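Local coordinates for Red carotenoid protein (RCP) (Nostoc sp., PDB 5FCY) that binds carotenoids such as beta-carotene in a soluble all-helical domain and probably serves in cyanobacterial photoprotection, at residues 74-77 and 78-82; 83-86 and 87-91. All coordinates share one frame; numbering follows the deposited sequence.

Contact 1. Residues 74-77 and 78-82; sequences LQRD and LIRRV. With BCR (beta-carotene), chain B.
Leu78 N to Leu74 O, at 2.7 Å, and Arg80 N to Arg76 O continue the i to i+4 bonding of helix 68-79, which closes in a Schellman motif: Val82 N bonds back to Asp77 O at 2.9 Å, and Arg81, at positive phi (61°), bonds weakly through N to Leu78 O. In the same turn the Val82 side chain lies against Asp77, its CG2 3.3 Å from Asp77 OD1, an oxygen hydrogen-bonded to Gln73 NE2. Arg76 and Arg80 run side by side in the same direction with guanidinium planes 17° apart. Arg76 CB lies over one face of the Arg80 guanidinium, 3.6 Å from its plane and offset toward the rim, while Arg76 reaches on to a salt bridge with Asp24. On the buried side Leu74 CD1 meets Leu78 CD2 at 4.1 Å. Gln75, with CG anti to the carbonyl carbon (chi1 -58°), turns its amide to the carotenoid: OE1 lies 3.7 Å from the methyl C34 of beta-carotene, and NE2 makes a weak hydrogen bond to Gln71 O. Arg76 NH2 approaches the ring methyl C32. Beta-carotene has no hydrogen-bonding group, so Gln75 OE1 and Arg76 NH2 meet it by van der Waals contact alone; the like charges of Arg76 and Arg80 are probably eased by Asp24 and, at longer range, Asp77.

Contact 2. Residues 83-86 and 87-91; sequences DNQL and SREYG
Asp83 and Arg88 form a salt bridge in front of the first turn of helix 85-91: Arg88 NE donates to Asp83 OD1 at 2.9 Å, the oxygen lying 18° out of the guanidinium plane, and the carboxylate is turned 68° from that plane. Asn84 follows as the N-cap. Its CG sits between the backbone N and the carbonyl carbon (chi1 60°), a torsion that brings OD1 back over the helix start, where it accepts a nearly straight bond from Ser87 N at 2.7 Å. Ser87 OG lies 3.1 Å from the same OD1. An alanine in place of Asn84 would remove this acceptor and is likely to leave Ser87 N without its capping partner at the helix start. The Asn84-Gln85 peptide lies over one face of the Arg88 guanidinium: Asn84 C is over its centre, 3.5 Å from the plane, and Gln85 N is offset toward the rim. Gln85 bends at chi2 and extends NE2 toward Glu89 OE2 in a weak bond of 3.5 Å, while its own O accepts from Glu89 N. Leu86 O takes Tyr90 N at 2.9 Å, and the Tyr90 ring leads away to hydrogen-bond through OH with Val150 O and Trp102. An Asn N-cap with its side-chain oxygen on the N3 amide, followed by i to i+4 bonds, is the classic amino-terminal start of an alpha-helix.

How the contacts relate
Contact 1 ends helix 68-79 and contact 2 begins helix 85-91, so the two treat opposite ends of consecutive helices, their centres 9 Å apart. A backbone Schellman motif closes the first; a side-chain N-cap opens the second. Contact 1 has more buried residues and lies nearer the middle of the chain (10 Å against 15 Å between centres), with Gln75 and Arg76 in the carotenoid pocket, whereas in contact 2 the Asp83-Arg88 pair and Gln85 lie at the surface, while Ser87 and Tyr90 are buried. The helices meet largely through apolar atoms: Leu74 CD1 lies 3.4 Å from Leu86 CB, and Leu78 CD1 3.6 Å from Tyr90 CD2. Leu78 thus serves both helix end and interhelical core.

Contact 1. Residues 74-77 and 78-82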
ATOM      1  N   LEU A  74       9.362   2.005  -6.829  1.00 45.93           N
ATOM      2  CA  LEU A  74       9.060   0.633  -6.436  1.00 44.61           C
ATOM      3  C   LEU A  74       7.587   0.483  -6.074  1.00 42.72           C
ATOM      4  O   LEU A  74       6.899  -0.408  -6.585  1.00 41.83           O
ATOM      5  CB  LEU A  74       9.939   0.210  -5.261  1.00 44.57           C
ATOM      6  CG  LEU A  74       9.629  -1.184  -4.707  1.00 43.27           C
ATOM      7  CD1 LEU A  74      10.053  -2.264  -5.692  1.00 42.64           C
ATOM      8  CD2 LEU A  74      10.291  -1.384  -3.363  1.00 44.57           C
ATOM      9  N   GLN A  75       7.092   1.339  -5.179  1.00 42.86           N
ATOM     10  CA  GLN A  75       5.700   1.238  -4.753  1.00 41.88           C
ATOM     11  C   GLN A  75       4.757   1.349  -5.943  1.00 41.21           C
ATOM     12  O   GLN A  75       3.783   0.597  -6.047  1.00 40.44           O
ATOM     13  CB  GLN A  75       5.394   2.313  -3.712  1.00 41.13           C
ATOM     14  CG  GLN A  75       6.285   2.245  -2.487  1.00 41.52           C
ATOM     15  CD  GLN A  75       5.992   3.347  -1.490  1.00 42.72           C
ATOM     16  OE1 GLN A  75       4.907   3.408  -0.912  1.00 42.24           O
ATOM     17  NE2 GLN A  75       6.963   4.231  -1.288  1.00 44.58           N
ATOM     18  N   ARG A  76       5.034   2.282  -6.856  1.00 42.84           N
ATOM     19  CA  ARG A  76       4.289   2.342  -8.110  1.00 43.35           C
ATOM     20  C   ARG A  76       4.420   1.037  -8.883  1.00 42.94           C
ATOM     21  O   ARG A  76       3.427   0.480  -9.363  1.00 42.29           O
ATOM     22  CB  ARG A  76       4.789   3.508  -8.959  1.00 45.19           C
ATOM     23  CG  ARG A  76       4.648   4.871  -8.315  1.00 45.18           C
ATOM     24  CD  ARG A  76       5.396   5.919  -9.118  1.00 46.30           C
ATOM     25  NE  ARG A  76       4.843   7.258  -8.942  1.00 45.75           N
ATOM     26  CZ  ARG A  76       5.299   8.338  -9.566  1.00 45.03           C
ATOM     27  NH1 ARG A  76       6.318   8.242 -10.407  1.00 46.10           N
ATOM     28  NH2 ARG A  76       4.738   9.518  -9.349  1.00 44.42           N
ATOM     29  N   ASP A  77       5.653   0.538  -9.022  1.00 42.91           N
ATOM     30  CA  ASP A  77       5.885  -0.693  -9.767  1.00 43.16           C
ATOM     31  C   ASP A  77       5.174  -1.883  -9.132  1.00 42.31           C
ATOM     32  O   ASP A  77       4.792  -2.823  -9.837  1.00 42.01           O
ATOM     33  CB  ASP A  77       7.385  -0.964  -9.868  1.00 43.72           C
ATOM     34  CG  ASP A  77       8.086  -0.032 -10.843  1.00 45.30           C
ATOM     35  OD1 ASP A  77       7.418   0.506 -11.752  1.00 46.99           O
ATOM     36  OD2 ASP A  77       9.312   0.161 -10.704  1.00 45.85           O
ATOM     37  N   LEU A  78       4.989  -1.869  -7.809  1.00 41.40           N
ATOM     38  CA  LEU A  78       4.251  -2.951  -7.166  1.00 40.68           C
ATOM     39  C   LEU A  78       2.771  -2.887  -7.518  1.00 40.07           C
ATOM     40  O   LEU A  78       2.132  -3.925  -7.729  1.00 39.82           O
ATOM     41  CB  LEU A  78       4.440  -2.898  -5.649  1.00 40.28           C
ATOM     42  CG  LEU A  78       5.858  -3.103  -5.108  1.00 39.39           C
ATOM     43  CD1 LEU A  78       5.835  -3.129  -3.589  1.00 38.75           C
ATOM     44  CD2 LEU A  78       6.498  -4.368  -5.658  1.00 39.07           C
ATOM     45  N   ILE A  79       2.207  -1.679  -7.591  1.00 40.56           N
ATOM     46  CA  ILE A  79       0.799  -1.542  -7.945  1.00 40.65           C
ATOM     47  C   ILE A  79       0.592  -1.836  -9.425  1.00 41.49           C
ATOM     48  O   ILE A  79      -0.460  -2.352  -9.821  1.00 41.26           O
ATOM     49  CB  ILE A  79       0.290  -0.140  -7.560  1.00 40.53           C
ATOM     50  CG1 ILE A  79       0.331   0.029  -6.036  1.00 39.43           C
ATOM     51  CG2 ILE A  79      -1.129   0.090  -8.096  1.00 39.45           C
ATOM     52  CD1 ILE A  79      -0.144   1.378  -5.529  1.00 38.58           C
ATOM     53  N   ARG A  80       1.580  -1.525 -10.262  1.00 42.23           N
ATOM     54  CA  ARG A  80       1.491  -1.769 -11.696  1.00 42.84           C
ATOM     55  C   ARG A  80       1.873  -3.193 -12.087  1.00 43.27           C
ATOM     56  O   ARG A  80       1.830  -3.519 -13.278  1.00 44.68           O
ATOM     57  CB  ARG A  80       2.392  -0.789 -12.451  1.00 44.38           C
ATOM     58  CG  ARG A  80       2.157   0.680 -12.147  1.00 46.69           C
ATOM     59  CD  ARG A  80       3.384   1.500 -12.530  1.00 48.68           C
ATOM     60  NE  ARG A  80       3.209   2.928 -12.283  1.00 50.04           N
ATOM     61  CZ  ARG A  80       4.053   3.870 -12.695  1.00 52.38           C
ATOM     62  NH1 ARG A  80       5.141   3.542 -13.381  1.00 54.97           N
ATOM     63  NH2 ARG A  80       3.811   5.145 -12.427  1.00 52.71           N
ATOM     64  N   ARG A  81       2.248  -4.042 -11.130  1.00 42.31           N
ATOM     65  CA  ARG A  81       2.658  -5.417 -11.417  1.00 42.44           C
ATOM     66  C   ARG A  81       3.889  -5.466 -12.326  1.00 43.87           C
ATOM     67  O   ARG A  81       4.046  -6.392 -13.126  1.00 45.04           O
ATOM     68  CB  ARG A  81       1.510  -6.223 -12.037  1.00 42.78           C
ATOM     69  CG  ARG A  81       0.638  -6.981 -11.047  1.00 41.69           C
ATOM     70  CD  ARG A  81      -0.390  -6.094 -10.369  1.00 41.16           C
ATOM     71  NE  ARG A  81      -1.622  -6.825 -10.085  1.00 40.94           N
ATOM     72  CZ  ARG A  81      -2.650  -6.331  -9.401  1.00 40.98           C
ATOM     73  NH1 ARG A  81      -2.601  -5.097  -8.912  1.00 39.11           N
ATOM     74  NH2 ARG A  81      -3.731  -7.077  -9.203  1.00 41.23           N
ATOM     75  N   VAL A  82       4.778  -4.477 -12.212  1.00 43.39           N
ATOM     76  CA  VAL A  82       5.985  -4.465 -13.029  1.00 43.78           C
ATOM     77  C   VAL A  82       6.866  -5.652 -12.660  1.00 43.90           C
ATOM     78  O   VAL A  82       6.928  -6.079 -11.500  1.00 43.47           O
ATOM     79  CB  VAL A  82       6.749  -3.140 -12.861  1.00 45.57           C
ATOM     80  CG1 VAL A  82       8.031  -3.139 -13.694  1.00 46.07           C
ATOM     81  CG2 VAL A  82       5.869  -1.978 -13.250  1.00 46.43           C
TER
HETATM   82  C1  BCR B 201       4.113  11.129  -4.333  1.00 47.63           C
HETATM   83  C2  BCR B 201       3.634  12.487  -4.839  1.00 46.46           C
HETATM   84  C3  BCR B 201       2.344  12.429  -5.651  1.00 46.42           C
HETATM   85  C4  BCR B 201       1.415  11.331  -5.150  1.00 46.21           C
HETATM   86  C5  BCR B 201       1.800  10.920  -3.751  1.00 47.04           C
HETATM   87  C6  BCR B 201       3.020  10.422  -3.554  1.00 46.71           C
HETATM   88  C7  BCR B 201       3.358   9.270  -2.655  1.00 46.24           C
HETATM   89  C8  BCR B 201       2.497   8.542  -1.913  1.00 46.34           C
HETATM   90  C9  BCR B 201       2.960   7.409  -1.056  1.00 45.73           C
HETATM   91  C10 BCR B 201       2.050   6.747  -0.293  1.00 44.88           C
HETATM   92  C11 BCR B 201       2.356   5.609   0.593  1.00 45.38           C
HETATM   93  C33 BCR B 201       0.827  11.150  -2.645  1.00 48.18           C
HETATM   94  C31 BCR B 201       5.359  11.375  -3.483  1.00 48.20           C
HETATM   95  C32 BCR B 201       4.460  10.277  -5.541  1.00 48.49           C
HETATM   96  C34 BCR B 201       4.423   7.054  -1.073  1.00 45.94           C
HETATM   97  C12 BCR B 201       1.374   5.013   1.290  1.00 45.32           C
HETATM   98  C13 BCR B 201       1.614   3.857   2.193  1.00 45.46           C
HETATM   99  C14 BCR B 201       0.561   3.320   2.866  1.00 44.90           C
HETATM  100  C15 BCR B 201       0.645   2.175   3.784  1.00 44.04           C
HETATM  101  C16 BCR B 201      -0.433   1.707   4.432  1.00 44.19           C
HETATM  102  C17 BCR B 201      -0.290   0.559   5.341  1.00 44.43           C
HETATM  103  C18 BCR B 201      -1.302   0.017   6.047  1.00 44.65           C
HETATM  104  C19 BCR B 201      -0.984  -1.152   6.909  1.00 44.35           C
HETATM  105  C20 BCR B 201      -1.895  -1.844   7.606  1.00 44.61           C
HETATM  106  C21 BCR B 201      -1.476  -2.992   8.424  1.00 44.99           C
HETATM  107  C22 BCR B 201      -2.333  -3.711   9.175  1.00 44.69           C
HETATM  108  C23 BCR B 201      -1.780  -4.835   9.982  1.00 45.32           C
HETATM  109  C24 BCR B 201      -2.513  -5.546  10.848  1.00 46.00           C
HETATM  110  C25 BCR B 201      -1.969  -6.662  11.676  1.00 47.62           C
HETATM  111  C26 BCR B 201      -0.685  -7.022  11.687  1.00 47.67           C
HETATM  112  C27 BCR B 201      -0.327  -8.439  11.303  1.00 47.13           C
HETATM  113  C28 BCR B 201      -1.509  -9.351  11.609  1.00 47.13           C
HETATM  114  C29 BCR B 201      -2.289  -8.857  12.821  1.00 46.08           C
HETATM  115  C30 BCR B 201      -2.876  -7.465  12.585  1.00 46.68           C
HETATM  116  C35 BCR B 201       3.018   3.332   2.300  1.00 45.98           C
HETATM  117  C36 BCR B 201      -2.682   0.604   5.936  1.00 45.66           C
HETATM  118  C37 BCR B 201      -3.784  -3.318   9.174  1.00 44.79           C
HETATM  119  C38 BCR B 201       0.396  -6.085  12.167  1.00 47.33           C
HETATM  120  C39 BCR B 201      -2.993  -6.716  13.904  1.00 46.53           C
HETATM  121  C40 BCR B 201      -4.267  -7.631  11.984  1.00 45.95           C

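Contact 2. Residues 83-86 and 87-91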
ATOM      1  N   ASP A  83       7.568  -6.183 -13.658  1.00 44.43           N
ATOM      2  CA  ASP A  83       8.394  -7.377 -13.495  1.00 44.85           C
ATOM      3  C   ASP A  83       9.844  -6.944 -13.311  1.00 44.49           C
ATOM      4  O   ASP A  83      10.565  -6.715 -14.286  1.00 44.76           O
ATOM      5  CB  ASP A  83       8.241  -8.306 -14.694  1.00 44.76           C
ATOM      6  CG  ASP A  83       8.901  -9.653 -14.475  1.00 45.42           C
ATOM      7  OD1 ASP A  83       9.733  -9.769 -13.550  1.00 44.87           O
ATOM      8  OD2 ASP A  83       8.588 -10.600 -15.229  1.00 46.87           O
ATOM      9  N   ASN A  84      10.269  -6.838 -12.055  1.00 43.58           N
ATOM     10  CA  ASN A  84      11.661  -6.590 -11.721  1.00 44.27           C
ATOM     11  C   ASN A  84      12.011  -7.446 -10.511  1.00 43.76           C
ATOM     12  O   ASN A  84      11.177  -8.195  -9.993  1.00 43.26           O
ATOM     13  CB  ASN A  84      11.914  -5.097 -11.473  1.00 44.04           C
ATOM     14  CG  ASN A  84      11.085  -4.540 -10.337  1.00 43.46           C
ATOM     15  OD1 ASN A  84      10.973  -5.148  -9.274  1.00 43.57           O
ATOM     16  ND2 ASN A  84      10.493  -3.374 -10.559  1.00 43.99           N
ATOM     17  N   GLN A  85      13.261  -7.337 -10.057  1.00 44.01           N
ATOM     18  CA  GLN A  85      13.734  -8.201  -8.980  1.00 44.11           C
ATOM     19  C   GLN A  85      12.947  -7.962  -7.697  1.00 43.25           C
ATOM     20  O   GLN A  85      12.474  -8.910  -7.058  1.00 42.39           O
ATOM     21  CB  GLN A  85      15.230  -7.978  -8.752  1.00 44.24           C
ATOM     22  CG  GLN A  85      15.840  -8.854  -7.666  1.00 45.42           C
ATOM     23  CD  GLN A  85      15.705 -10.340  -7.957  1.00 46.96           C
ATOM     24  OE1 GLN A  85      15.629 -10.755  -9.114  1.00 47.05           O
ATOM     25  NE2 GLN A  85      15.671 -11.148  -6.903  1.00 46.72           N
ATOM     26  N   LEU A  86      12.791  -6.697  -7.303  1.00 43.02           N
ATOM     27  CA  LEU A  86      12.098  -6.393  -6.055  1.00 42.53           C
ATOM     28  C   LEU A  86      10.629  -6.798  -6.121  1.00 41.25           C
ATOM     29  O   LEU A  86      10.084  -7.332  -5.148  1.00 40.29           O
ATOM     30  CB  LEU A  86      12.234  -4.904  -5.736  1.00 42.94           C
ATOM     31  CG  LEU A  86      13.658  -4.414  -5.464  1.00 43.70           C
ATOM     32  CD1 LEU A  86      13.704  -2.895  -5.458  1.00 44.12           C
ATOM     33  CD2 LEU A  86      14.175  -4.969  -4.144  1.00 44.35           C
ATOM     34  N   SER A  87       9.972  -6.554  -7.259  1.00 41.77           N
ATOM     35  CA  SER A  87       8.574  -6.948  -7.405  1.00 41.29           C
ATOM     36  C   SER A  87       8.420  -8.461  -7.345  1.00 40.39           C
ATOM     37  O   SER A  87       7.421  -8.970  -6.825  1.00 39.34           O
ATOM     38  CB  SER A  87       8.011  -6.411  -8.719  1.00 41.66           C
ATOM     39  OG  SER A  87       7.938  -4.999  -8.702  1.00 42.49           O
ATOM     40  N   ARG A  88       9.392  -9.196  -7.884  1.00 41.03           N
ATOM     41  CA  ARG A  88       9.354 -10.651  -7.788  1.00 41.00           C
ATOM     42  C   ARG A  88       9.449 -11.101  -6.336  1.00 39.68           C
ATOM     43  O   ARG A  88       8.671 -11.948  -5.884  1.00 39.44           O
ATOM     44  CB  ARG A  88      10.478 -11.262  -8.626  1.00 41.62           C
ATOM     45  CG  ARG A  88      10.158 -11.351 -10.109  1.00 41.58           C
ATOM     46  CD  ARG A  88      11.291 -11.985 -10.898  1.00 43.27           C
ATOM     47  NE  ARG A  88      11.776 -11.097 -11.954  1.00 44.29           N
ATOM     48  CZ  ARG A  88      12.984 -10.535 -12.003  1.00 44.83           C
ATOM     49  NH1 ARG A  88      13.894 -10.759 -11.063  1.00 44.46           N
ATOM     50  NH2 ARG A  88      13.289  -9.743 -13.019  1.00 46.48           N
ATOM     51  N   GLU A  89      10.394 -10.534  -5.582  1.00 39.76           N
ATOM     52  CA  GLU A  89      10.497 -10.860  -4.163  1.00 40.14           C
ATOM     53  C   GLU A  89       9.183 -10.578  -3.445  1.00 39.47           C
ATOM     54  O   GLU A  89       8.673 -11.427  -2.705  1.00 38.74           O
ATOM     55  CB  GLU A  89      11.640 -10.075  -3.522  1.00 41.24           C
ATOM     56  CG  GLU A  89      13.017 -10.628  -3.846  1.00 43.00           C
ATOM     57  CD  GLU A  89      14.130  -9.846  -3.181  1.00 43.60           C
ATOM     58  OE1 GLU A  89      13.854  -9.157  -2.177  1.00 43.72           O
ATOM     59  OE2 GLU A  89      15.279  -9.920  -3.666  1.00 44.21           O
ATOM     60  N   TYR A  90       8.619  -9.388  -3.652  1.00 38.44           N
ATOM     61  CA  TYR A  90       7.308  -9.087  -3.093  1.00 37.80           C
ATOM     62  C   TYR A  90       6.298 -10.158  -3.486  1.00 37.63           C
ATOM     63  O   TYR A  90       5.670 -10.789  -2.630  1.00 36.97           O
ATOM     64  CB  TYR A  90       6.845  -7.705  -3.563  1.00 37.92           C
ATOM     65  CG  TYR A  90       5.518  -7.270  -2.984  1.00 36.65           C
ATOM     66  CD1 TYR A  90       4.323  -7.762  -3.490  1.00 36.15           C
ATOM     67  CD2 TYR A  90       5.462  -6.363  -1.939  1.00 36.40           C
ATOM     68  CE1 TYR A  90       3.114  -7.369  -2.966  1.00 35.90           C
ATOM     69  CE2 TYR A  90       4.256  -5.962  -1.410  1.00 36.17           C
ATOM     70  CZ  TYR A  90       3.086  -6.468  -1.925  1.00 36.15           C
ATOM     71  OH  TYR A  90       1.882  -6.071  -1.398  1.00 35.69           O
ATOM     72  N   GLY A  91       6.146 -10.386  -4.793  1.00 38.39           N
ATOM     73  CA  GLY A  91       5.145 -11.316  -5.287  1.00 38.20           C
ATOM     74  C   GLY A  91       5.286 -12.723  -4.748  1.00 38.09           C
ATOM     75  O   GLY A  91       4.319 -13.491  -4.790  1.00 38.33           O
TER